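Local coordinates for titin (Homo sapiens, PDB 3LCY), which is a giant muscle protein, represented by two tandem immunoglobulin domains of its A-band region, and is classed as a serine/threonine kinase, probably through a domain elsewhere in its chain, at residues A[98-103]-A[181-187]; A[121-127]-A[157-163]. All blocks are in the same frame, centred on the assembly; numbering follows the deposited sequence.

Contact 1: A[98-103]-A[181-187]; sequences QATPQF and NVFGTVD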
ATOM      1  N   GLN A  98       6.091  -6.062   3.350  1.00 19.82           N
ATOM      2  CA  GLN A  98       5.946  -7.496   3.147  1.00 24.64           C
ATOM      3  C   GLN A  98       4.776  -8.017   3.974  1.00 23.42           C
ATOM      4  O   GLN A  98       4.729  -7.824   5.189  1.00 26.97           O
ATOM      5  CB  GLN A  98       7.232  -8.228   3.530  1.00 29.86           C
ATOM      6  CG  GLN A  98       8.428  -7.879   2.666  1.00 33.54           C
ATOM      7  CD  GLN A  98       9.706  -8.527   3.157  1.00 35.82           C
ATOM      8  OE1 GLN A  98      10.804  -8.063   2.855  1.00 38.77           O
ATOM      9  NE2 GLN A  98       9.568  -9.603   3.923  1.00 32.96           N
ATOM     10  N   ALA A  99       3.828  -8.669   3.310  1.00 23.83           N
ATOM     11  CA  ALA A  99       2.654  -9.194   3.991  1.00 25.73           C
ATOM     12  C   ALA A  99       2.005 -10.305   3.180  1.00 25.55           C
ATOM     13  O   ALA A  99       1.754 -10.149   1.984  1.00 28.16           O
ATOM     14  CB  ALA A  99       1.655  -8.079   4.262  1.00 26.18           C
ATOM     15  N   THR A 100       1.742 -11.432   3.833  1.00 27.22           N
ATOM     16  CA  THR A 100       1.052 -12.535   3.185  1.00 32.57           C
ATOM     17  C   THR A 100      -0.368 -12.094   2.870  1.00 32.21           C
ATOM     18  O   THR A 100      -1.012 -11.448   3.696  1.00 35.00           O
ATOM     19  CB  THR A 100       1.002 -13.776   4.088  1.00 35.95           C
ATOM     20  OG1 THR A 100       0.141 -13.520   5.205  1.00 36.54           O
ATOM     21  CG2 THR A 100       2.394 -14.119   4.593  1.00 41.76           C
ATOM     22  N   PRO A 101      -0.857 -12.428   1.668  1.00 25.85           N
ATOM     23  CA  PRO A 101      -2.205 -12.037   1.253  1.00 24.27           C
ATOM     24  C   PRO A 101      -3.233 -12.350   2.334  1.00 26.91           C
ATOM     25  O   PRO A 101      -3.232 -13.448   2.893  1.00 26.88           O
ATOM     26  CB  PRO A 101      -2.445 -12.896   0.012  1.00 26.68           C
ATOM     27  CG  PRO A 101      -1.080 -13.101  -0.554  1.00 27.92           C
ATOM     28  CD  PRO A 101      -0.164 -13.211   0.631  1.00 26.01           C
ATOM     29  N   GLN A 102      -4.094 -11.383   2.622  1.00 29.17           N
ATOM     30  CA  GLN A 102      -5.069 -11.504   3.696  1.00 30.04           C
ATOM     31  C   GLN A 102      -6.247 -10.579   3.433  1.00 33.11           C
ATOM     32  O   GLN A 102      -6.063  -9.393   3.167  1.00 36.95           O
ATOM     33  CB  GLN A 102      -4.423 -11.133   5.031  1.00 32.47           C
ATOM     34  CG  GLN A 102      -5.414 -10.875   6.155  1.00 38.27           C
ATOM     35  CD  GLN A 102      -4.789 -10.137   7.326  1.00 44.74           C
ATOM     36  OE1 GLN A 102      -3.682  -9.605   7.222  1.00 45.45           O
ATOM     37  NE2 GLN A 102      -5.500 -10.096   8.447  1.00 46.92           N
ATOM     38  N   PHE A 103      -7.459 -11.119   3.506  1.00 26.52           N
ATOM     39  CA  PHE A 103      -8.644 -10.290   3.344  1.00 25.85           C
ATOM     40  C   PHE A 103      -8.754  -9.306   4.501  1.00 26.28           C
ATOM     41  O   PHE A 103      -8.556  -9.665   5.662  1.00 28.44           O
ATOM     42  CB  PHE A 103      -9.905 -11.142   3.202  1.00 24.49           C
ATOM     43  CG  PHE A 103      -9.959 -11.923   1.920  1.00 26.35           C
ATOM     44  CD1 PHE A 103     -10.124 -11.272   0.707  1.00 23.04           C
ATOM     45  CD2 PHE A 103      -9.848 -13.304   1.926  1.00 27.93           C
ATOM     46  CE1 PHE A 103     -10.172 -11.983  -0.477  1.00 26.26           C
ATOM     47  CE2 PHE A 103      -9.899 -14.020   0.745  1.00 27.09           C
ATOM     48  CZ  PHE A 103     -10.061 -13.359  -0.457  1.00 29.44           C
ATOM     49  N   ASN A 181       0.634 -14.102  -3.596  1.00 27.04           N
ATOM     50  CA  ASN A 181       1.951 -13.495  -3.728  1.00 21.56           C
ATOM     51  C   ASN A 181       3.034 -14.497  -3.320  1.00 26.54           C
ATOM     52  O   ASN A 181       2.732 -15.643  -3.027  1.00 27.59           O
ATOM     53  CB  ASN A 181       2.061 -12.151  -3.003  1.00 16.87           C
ATOM     54  CG  ASN A 181       2.120 -12.287  -1.508  1.00 20.75           C
ATOM     55  OD1 ASN A 181       2.406 -13.345  -0.977  1.00 20.83           O
ATOM     56  ND2 ASN A 181       1.861 -11.197  -0.818  1.00 14.91           N
ATOM     57  N   VAL A 182       4.290 -14.078  -3.318  1.00 29.17           N
ATOM     58  CA  VAL A 182       5.379 -14.980  -2.964  1.00 29.08           C
ATOM     59  C   VAL A 182       5.197 -15.547  -1.564  1.00 31.49           C
ATOM     60  O   VAL A 182       5.504 -16.701  -1.315  1.00 37.22           O
ATOM     61  CB  VAL A 182       6.742 -14.280  -3.052  1.00 26.84           C
ATOM     62  CG1 VAL A 182       7.137 -14.085  -4.491  1.00 29.77           C
ATOM     63  CG2 VAL A 182       6.700 -12.957  -2.340  1.00 24.18           C
ATOM     64  N   PHE A 183       4.714 -14.722  -0.651  1.00 32.38           N
ATOM     65  CA  PHE A 183       4.466 -15.126   0.729  1.00 32.58           C
ATOM     66  C   PHE A 183       3.363 -16.174   0.938  1.00 33.60           C
ATOM     67  O   PHE A 183       3.472 -17.018   1.815  1.00 37.95           O
ATOM     68  CB  PHE A 183       4.305 -13.898   1.610  1.00 32.71           C
ATOM     69  CG  PHE A 183       5.464 -12.969   1.515  1.00 34.25           C
ATOM     70  CD1 PHE A 183       6.735 -13.413   1.824  1.00 33.87           C
ATOM     71  CD2 PHE A 183       5.304 -11.673   1.081  1.00 34.88           C
ATOM     72  CE1 PHE A 183       7.813 -12.576   1.726  1.00 34.85           C
ATOM     73  CE2 PHE A 183       6.384 -10.833   0.980  1.00 35.43           C
ATOM     74  CZ  PHE A 183       7.640 -11.285   1.301  1.00 34.66           C
ATOM     75  N   GLY A 184       2.295 -16.106   0.153  1.00 30.15           N
ATOM     76  CA  GLY A 184       1.213 -17.064   0.281  1.00 30.30           C
ATOM     77  C   GLY A 184      -0.026 -16.763  -0.540  1.00 32.35           C
ATOM     78  O   GLY A 184      -0.034 -15.846  -1.346  1.00 30.81           O
ATOM     79  N   THR A 185      -1.079 -17.546  -0.329  1.00 33.51           N
ATOM     80  CA  THR A 185      -2.338 -17.340  -1.029  1.00 33.03           C
ATOM     81  C   THR A 185      -3.508 -17.386  -0.054  1.00 30.87           C
ATOM     82  O   THR A 185      -3.397 -17.945   1.037  1.00 33.43           O
ATOM     83  CB  THR A 185      -2.559 -18.407  -2.115  1.00 35.43           C
ATOM     84  OG1 THR A 185      -3.797 -18.161  -2.792  1.00 40.54           O
ATOM     85  CG2 THR A 185      -2.597 -19.794  -1.497  1.00 35.59           C
ATOM     86  N   VAL A 186      -4.624 -16.788  -0.455  1.00 26.31           N
ATOM     87  CA  VAL A 186      -5.849 -16.823   0.335  1.00 24.46           C
ATOM     88  C   VAL A 186      -7.043 -16.660  -0.597  1.00 25.68           C
ATOM     89  O   VAL A 186      -6.918 -16.091  -1.683  1.00 25.96           O
ATOM     90  CB  VAL A 186      -5.875 -15.717   1.409  1.00 24.40           C
ATOM     91  CG1 VAL A 186      -6.119 -14.360   0.767  1.00 20.19           C
ATOM     92  CG2 VAL A 186      -6.945 -16.015   2.453  1.00 24.53           C
ATOM     93  N   ASP A 187      -8.196 -17.174  -0.183  1.00 26.70           N
ATOM     94  CA  ASP A 187      -9.395 -17.067  -1.002  1.00 31.85           C
ATOM     95  C   ASP A 187     -10.656 -16.995  -0.152  1.00 31.31           C
ATOM     96  O   ASP A 187     -10.660 -17.387   1.016  1.00 32.05           O
ATOM     97  CB  ASP A 187      -9.488 -18.236  -1.988  1.00 35.25           C
ATOM     98  CG  ASP A 187      -9.813 -19.551  -1.308  1.00 44.64           C
ATOM     99  OD1 ASP A 187     -10.979 -19.738  -0.902  1.00 48.93           O
ATOM    100  OD2 ASP A 187      -8.908 -20.403  -1.191  1.00 48.25           O
TER

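Contact 2: A[121-127]-A[157-163]; sequences LRLHVMY and HYTHLVM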
ATOM      1  N   LEU A 121     -24.133  -5.278 -10.387  1.00 28.98           N
ATOM      2  CA  LEU A 121     -23.689  -5.711  -9.069  1.00 31.63           C
ATOM      3  C   LEU A 121     -22.183  -5.529  -8.920  1.00 33.72           C
ATOM      4  O   LEU A 121     -21.404  -6.022  -9.736  1.00 34.90           O
ATOM      5  CB  LEU A 121     -24.073  -7.169  -8.821  1.00 31.66           C
ATOM      6  CG  LEU A 121     -23.622  -7.746  -7.477  1.00 34.76           C
ATOM      7  CD1 LEU A 121     -24.143  -6.896  -6.327  1.00 39.55           C
ATOM      8  CD2 LEU A 121     -24.071  -9.190  -7.330  1.00 34.85           C
ATOM      9  N   ARG A 122     -21.775  -4.817  -7.876  1.00 29.86           N
ATOM     10  CA  ARG A 122     -20.359  -4.562  -7.647  1.00 29.51           C
ATOM     11  C   ARG A 122     -19.873  -5.218  -6.360  1.00 29.29           C
ATOM     12  O   ARG A 122     -20.398  -4.956  -5.279  1.00 28.58           O
ATOM     13  CB  ARG A 122     -20.081  -3.056  -7.618  1.00 30.27           C
ATOM     14  CG  ARG A 122     -20.645  -2.303  -8.817  1.00 34.37           C
ATOM     15  CD  ARG A 122     -20.469  -0.796  -8.682  1.00 34.60           C
ATOM     16  NE  ARG A 122     -19.299  -0.299  -9.402  1.00 37.55           N
ATOM     17  CZ  ARG A 122     -19.308   0.064 -10.681  1.00 38.47           C
ATOM     18  NH1 ARG A 122     -18.200   0.509 -11.258  1.00 40.76           N
ATOM     19  NH2 ARG A 122     -20.428  -0.012 -11.385  1.00 39.79           N
ATOM     20  N   LEU A 123     -18.847  -6.053  -6.477  1.00 29.50           N
ATOM     21  CA  LEU A 123     -18.261  -6.707  -5.319  1.00 27.05           C
ATOM     22  C   LEU A 123     -16.951  -5.965  -5.092  1.00 27.42           C
ATOM     23  O   LEU A 123     -16.060  -5.993  -5.926  1.00 24.30           O
ATOM     24  CB  LEU A 123     -18.023  -8.186  -5.590  1.00 29.05           C
ATOM     25  CG  LEU A 123     -19.161  -9.137  -5.219  1.00 30.70           C
ATOM     26  CD1 LEU A 123     -20.501  -8.483  -5.414  1.00 31.30           C
ATOM     27  CD2 LEU A 123     -19.073 -10.412  -6.024  1.00 29.11           C
ATOM     28  N   HIS A 124     -16.849  -5.301  -3.950  1.00 27.81           N
ATOM     29  CA  HIS A 124     -15.682  -4.494  -3.614  1.00 28.59           C
ATOM     30  C   HIS A 124     -14.919  -5.090  -2.434  1.00 29.82           C
ATOM     31  O   HIS A 124     -15.260  -4.846  -1.278  1.00 32.95           O
ATOM     32  CB  HIS A 124     -16.125  -3.064  -3.299  1.00 28.40           C
ATOM     33  CG  HIS A 124     -14.994  -2.112  -3.080  1.00 25.90           C
ATOM     34  ND1 HIS A 124     -14.286  -1.541  -4.112  1.00 17.18           N
ATOM     35  CD2 HIS A 124     -14.452  -1.617  -1.936  1.00 23.81           C
ATOM     36  CE1 HIS A 124     -13.357  -0.740  -3.623  1.00 22.34           C
ATOM     37  NE2 HIS A 124     -13.439  -0.771  -2.302  1.00 21.93           N
ATOM     38  N   VAL A 125     -13.885  -5.871  -2.734  1.00 30.97           N
ATOM     39  CA  VAL A 125     -13.143  -6.596  -1.704  1.00 29.46           C
ATOM     40  C   VAL A 125     -11.839  -5.906  -1.303  1.00 26.50           C
ATOM     41  O   VAL A 125     -10.913  -5.793  -2.107  1.00 23.43           O
ATOM     42  CB  VAL A 125     -12.822  -8.037  -2.151  1.00 30.51           C
ATOM     43  CG1 VAL A 125     -12.102  -8.789  -1.042  1.00 32.26           C
ATOM     44  CG2 VAL A 125     -14.091  -8.767  -2.551  1.00 29.12           C
ATOM     45  N   MET A 126     -11.763  -5.476  -0.052  1.00 27.05           N
ATOM     46  CA  MET A 126     -10.550  -4.891   0.491  1.00 26.00           C
ATOM     47  C   MET A 126      -9.610  -6.003   0.966  1.00 26.96           C
ATOM     48  O   MET A 126     -10.027  -6.986   1.546  1.00 30.20           O
ATOM     49  CB  MET A 126     -10.870  -3.927   1.623  1.00 25.17           C
ATOM     50  CG  MET A 126     -11.763  -2.774   1.240  1.00 24.46           C
ATOM     51  SD  MET A 126     -11.009  -1.529   0.197  1.00 42.78           S
ATOM     52  CE  MET A 126      -9.882  -0.739   1.311  1.00 23.31           C
ATOM     53  N   TYR A 127      -8.330  -5.849   0.703  1.00 24.49           N
ATOM     54  CA  TYR A 127      -7.372  -6.860   1.090  1.00 24.52           C
ATOM     55  C   TYR A 127      -6.071  -6.277   1.586  1.00 24.46           C
ATOM     56  O   TYR A 127      -5.760  -5.125   1.354  1.00 19.38           O
ATOM     57  CB  TYR A 127      -7.065  -7.774  -0.087  1.00 23.63           C
ATOM     58  CG  TYR A 127      -6.153  -7.143  -1.090  1.00 26.07           C
ATOM     59  CD1 TYR A 127      -4.787  -7.251  -0.973  1.00 25.14           C
ATOM     60  CD2 TYR A 127      -6.656  -6.411  -2.143  1.00 22.98           C
ATOM     61  CE1 TYR A 127      -3.965  -6.661  -1.865  1.00 20.96           C
ATOM     62  CE2 TYR A 127      -5.828  -5.828  -3.045  1.00 20.34           C
ATOM     63  CZ  TYR A 127      -4.488  -5.960  -2.899  1.00 20.49           C
ATOM     64  OH  TYR A 127      -3.650  -5.394  -3.791  1.00 24.09           O
ATOM     65  N   HIS A 157      -5.130  -1.837  -3.128  1.00 24.47           N
ATOM     66  CA  HIS A 157      -5.948  -1.749  -1.924  1.00 24.12           C
ATOM     67  C   HIS A 157      -7.191  -2.630  -1.994  1.00 26.89           C
ATOM     68  O   HIS A 157      -7.788  -2.952  -0.968  1.00 30.86           O
ATOM     69  CB  HIS A 157      -6.348  -0.297  -1.644  1.00 26.22           C
ATOM     70  CG  HIS A 157      -5.227   0.557  -1.167  1.00 32.56           C
ATOM     71  ND1 HIS A 157      -4.439   0.232  -0.075  1.00 35.09           N
ATOM     72  CD2 HIS A 157      -4.747   1.752  -1.608  1.00 30.89           C
ATOM     73  CE1 HIS A 157      -3.538   1.163   0.122  1.00 34.64           C
ATOM     74  NE2 HIS A 157      -3.705   2.106  -0.803  1.00 33.31           N
ATOM     75  N   TYR A 158      -7.583  -3.022  -3.202  1.00 22.82           N
ATOM     76  CA  TYR A 158      -8.792  -3.824  -3.367  1.00 21.02           C
ATOM     77  C   TYR A 158      -8.871  -4.507  -4.727  1.00 18.56           C
ATOM     78  O   TYR A 158      -8.139  -4.164  -5.654  1.00 17.04           O
ATOM     79  CB  TYR A 158     -10.038  -2.953  -3.166  1.00 23.14           C
ATOM     80  CG  TYR A 158     -10.121  -1.789  -4.130  1.00 20.99           C
ATOM     81  CD1 TYR A 158      -9.827  -0.497  -3.715  1.00 18.37           C
ATOM     82  CD2 TYR A 158     -10.480  -1.985  -5.458  1.00 19.10           C
ATOM     83  CE1 TYR A 158      -9.894   0.567  -4.592  1.00 17.30           C
ATOM     84  CE2 TYR A 158     -10.551  -0.927  -6.343  1.00 20.47           C
ATOM     85  CZ  TYR A 158     -10.255   0.348  -5.904  1.00 20.22           C
ATOM     86  OH  TYR A 158     -10.319   1.411  -6.774  1.00 20.33           O
ATOM     87  N   THR A 159      -9.774  -5.476  -4.830  1.00 19.95           N
ATOM     88  CA  THR A 159     -10.136  -6.059  -6.112  1.00 19.10           C
ATOM     89  C   THR A 159     -11.630  -5.841  -6.336  1.00 22.47           C
ATOM     90  O   THR A 159     -12.460  -6.262  -5.529  1.00 20.32           O
ATOM     91  CB  THR A 159      -9.787  -7.556  -6.175  1.00 18.39           C
ATOM     92  OG1 THR A 159     -10.327  -8.123  -7.375  1.00 21.65           O
ATOM     93  CG2 THR A 159     -10.348  -8.289  -4.968  1.00 17.91           C
ATOM     94  N   HIS A 160     -11.964  -5.161  -7.428  1.00 25.81           N
ATOM     95  CA  HIS A 160     -13.333  -4.713  -7.656  1.00 27.16           C
ATOM     96  C   HIS A 160     -13.965  -5.388  -8.868  1.00 27.24           C
ATOM     97  O   HIS A 160     -13.539  -5.173 -10.001  1.00 26.46           O
ATOM     98  CB  HIS A 160     -13.365  -3.192  -7.825  1.00 28.90           C
ATOM     99  CG  HIS A 160     -14.744  -2.611  -7.843  1.00 33.40           C
ATOM    100  ND1 HIS A 160     -15.366  -2.136  -6.715  1.00 35.93           N
ATOM    101  CD2 HIS A 160     -15.624  -2.432  -8.864  1.00 36.54           C
ATOM    102  CE1 HIS A 160     -16.571  -1.685  -7.030  1.00 36.65           C
ATOM    103  NE2 HIS A 160     -16.747  -1.857  -8.327  1.00 37.22           N
ATOM    104  N   LEU A 161     -14.986  -6.204  -8.621  1.00 24.27           N
ATOM    105  CA  LEU A 161     -15.704  -6.885  -9.692  1.00 21.30           C
ATOM    106  C   LEU A 161     -17.063  -6.240  -9.936  1.00 25.65           C
ATOM    107  O   LEU A 161     -17.890  -6.154  -9.029  1.00 27.72           O
ATOM    108  CB  LEU A 161     -15.890  -8.368  -9.363  1.00 23.42           C
ATOM    109  CG  LEU A 161     -16.807  -9.163 -10.300  1.00 24.48           C
ATOM    110  CD1 LEU A 161     -16.220  -9.229 -11.701  1.00 26.11           C
ATOM    111  CD2 LEU A 161     -17.056 -10.562  -9.762  1.00 22.72           C
ATOM    112  N   VAL A 162     -17.302  -5.849 -11.164  1.00 22.11           N
ATOM    113  CA  VAL A 162     -18.580  -5.318 -11.570  1.00 24.20           C
ATOM    114  C   VAL A 162     -19.328  -6.156 -12.633  1.00 26.89           C
ATOM    115  O   VAL A 162     -18.838  -6.467 -13.658  1.00 30.89           O
ATOM    116  CB  VAL A 162     -18.466  -3.813 -11.922  1.00 25.17           C
ATOM    117  CG1 VAL A 162     -17.311  -3.535 -12.683  1.00 24.24           C
ATOM    118  CG2 VAL A 162     -19.593  -3.355 -12.646  1.00 28.54           C
ATOM    119  N   MET A 163     -20.545  -6.518 -12.344  1.00 23.09           N
ATOM    120  CA  MET A 163     -21.299  -7.321 -13.246  1.00 24.13           C
ATOM    121  C   MET A 163     -22.486  -6.565 -13.755  1.00 26.65           C
ATOM    122  O   MET A 163     -23.291  -6.112 -13.022  1.00 26.67           O
ATOM    123  CB  MET A 163     -21.677  -8.626 -12.580  1.00 26.76           C
ATOM    124  CG  MET A 163     -20.523  -9.580 -12.507  1.00 29.81           C
ATOM    125  SD  MET A 163     -20.651 -11.020 -11.503  1.00 42.82           S
ATOM    126  CE  MET A 163     -21.713 -10.493 -10.249  1.00 33.29           C
TER
HETATM  127  O   HOH W   1      -7.280  -2.582   1.810  1.00 29.60           O

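Contact 1: A[98-103]-A[181-187]
Asn181, Phe183 and Val186 meet Ala99, Gln98 and Pro101 near the end of strand 88-103, where that strand passes from the first immunoglobulin domain of the tandem into the second. Segment 181-187 supplies the turn between strands 173-180 and 185-195, a beta hairpin of the second I-set domain, so the contact seats the interdomain connection on the end of that domain. A single hydrogen bond crosses it: Asn181 ND2 donates to Ala99 O at 3.0 Å, with the acceptor lying in the plane of the Asn181 amide. The Pro101 ring crosses the Asn181 side chain at a slant, its CD 3.2 Å from Asn181 ND2. One methyl of Val186, CG1, lies 4.0 Å from Pro101 CB and also makes an off-centre CH-pi contact with Phe103, 4.2 Å from the ring centroid. The Phe183 ring runs at about a right angle to the Gln98 side chain, whose amide is turned 19° from the ring plane; Gln98 CB approaches Phe183 CE2 to 3.7 Å, while Gln98 OE1 is held by Thr18 of the first domain. Thr100 adds its CG2 methyl, 3.5 Å from Phe183 CB. Leu179 of strand 173-180 packs on both Pro101 and Phe103. What positions the asparagine is its own turn: with CG between the backbone N and the carbonyl carbon (chi1 73°), Asn181 OD1 accepts from Gly184 N at 3.0 Å, an Asx motif.

Contact 2: A[121-127]-A[157-163]
His124 and His160 are paired across two antiparallel strands, and their ring nitrogens are joined: His124 ND1 and His160 ND1 are 2.9 Å apart in a hydrogen bond that either could donate. The rings meet rim to rim, with planes at 63°. Both imidazoles have CG anti to the backbone N (chi1 -174° for His124), which swings each ring across the strand pair to its partner. The other nitrogen of the second ring, His160 NE2, accepts a weak bond from Arg122 NE, so the edge of this imidazole has two polar partners, the arginine the weaker. Arg122 bends at chi3, bringing one face of its guanidinium over Val162 CG2.

Aromatic contacts continue along the same face. His124 CE1 sits above the middle of the Tyr158 ring, 3.4 Å from Tyr158 CG, although the two ring planes are inclined at 44°. Met126 SD lies obliquely beside that tyrosine in a Met-aromatic contact; Tyr158 OH bonds to Glu153.

Backbone hydrogen bonds join segments 121-127 and 157-163 within one sheet of the immunoglobulin beta sandwich. Leu121 with Met163, Leu123 with Leu161 and Val125 with Thr159 are the hydrogen-bonded pairs. Leu123 N reaches Leu161 O at 2.7 Å. Beyond them the Tyr127 N to His157 O bond is weak, and a water donates to both Tyr127 O and His157 O.

Apolar packing occupies the opposite face, turned toward the domain core. Leu121 CD2 lies 4.0 Å from Met163 CE, the two side chains running alongside each other, and Val125 CB meets Thr159 CG2 at 3.8 Å. Trp137 of strand 134-139 packs on Val125 and Leu161, and Thr159 OG1 is hydrogen-bonded to Asn154 OD1 and to Trp137 NE1.

How the contacts relate
The centres of contacts 1 and 2 lie about 17 Å apart, and strands 88-103 and 121-130 link them as antiparallel neighbours. Along the chain contact 2 is nested between the two segments of contact 1: the linking strand comes first, then both strands of contact 2, and finally segment 181-187, a turn leading into strand 185-195. The contacts touch directly, with Phe103 CD1 3.6 Å from Val125 CG1. Strand 185-195 belongs to a different sheet, so segment 98-103 is engaged by both sheets of the second domain. Contact 2 joins two inner strands, flanked by 88-103 and 150-154, whereas contact 1 joins that domain to the strand arriving from its predecessor.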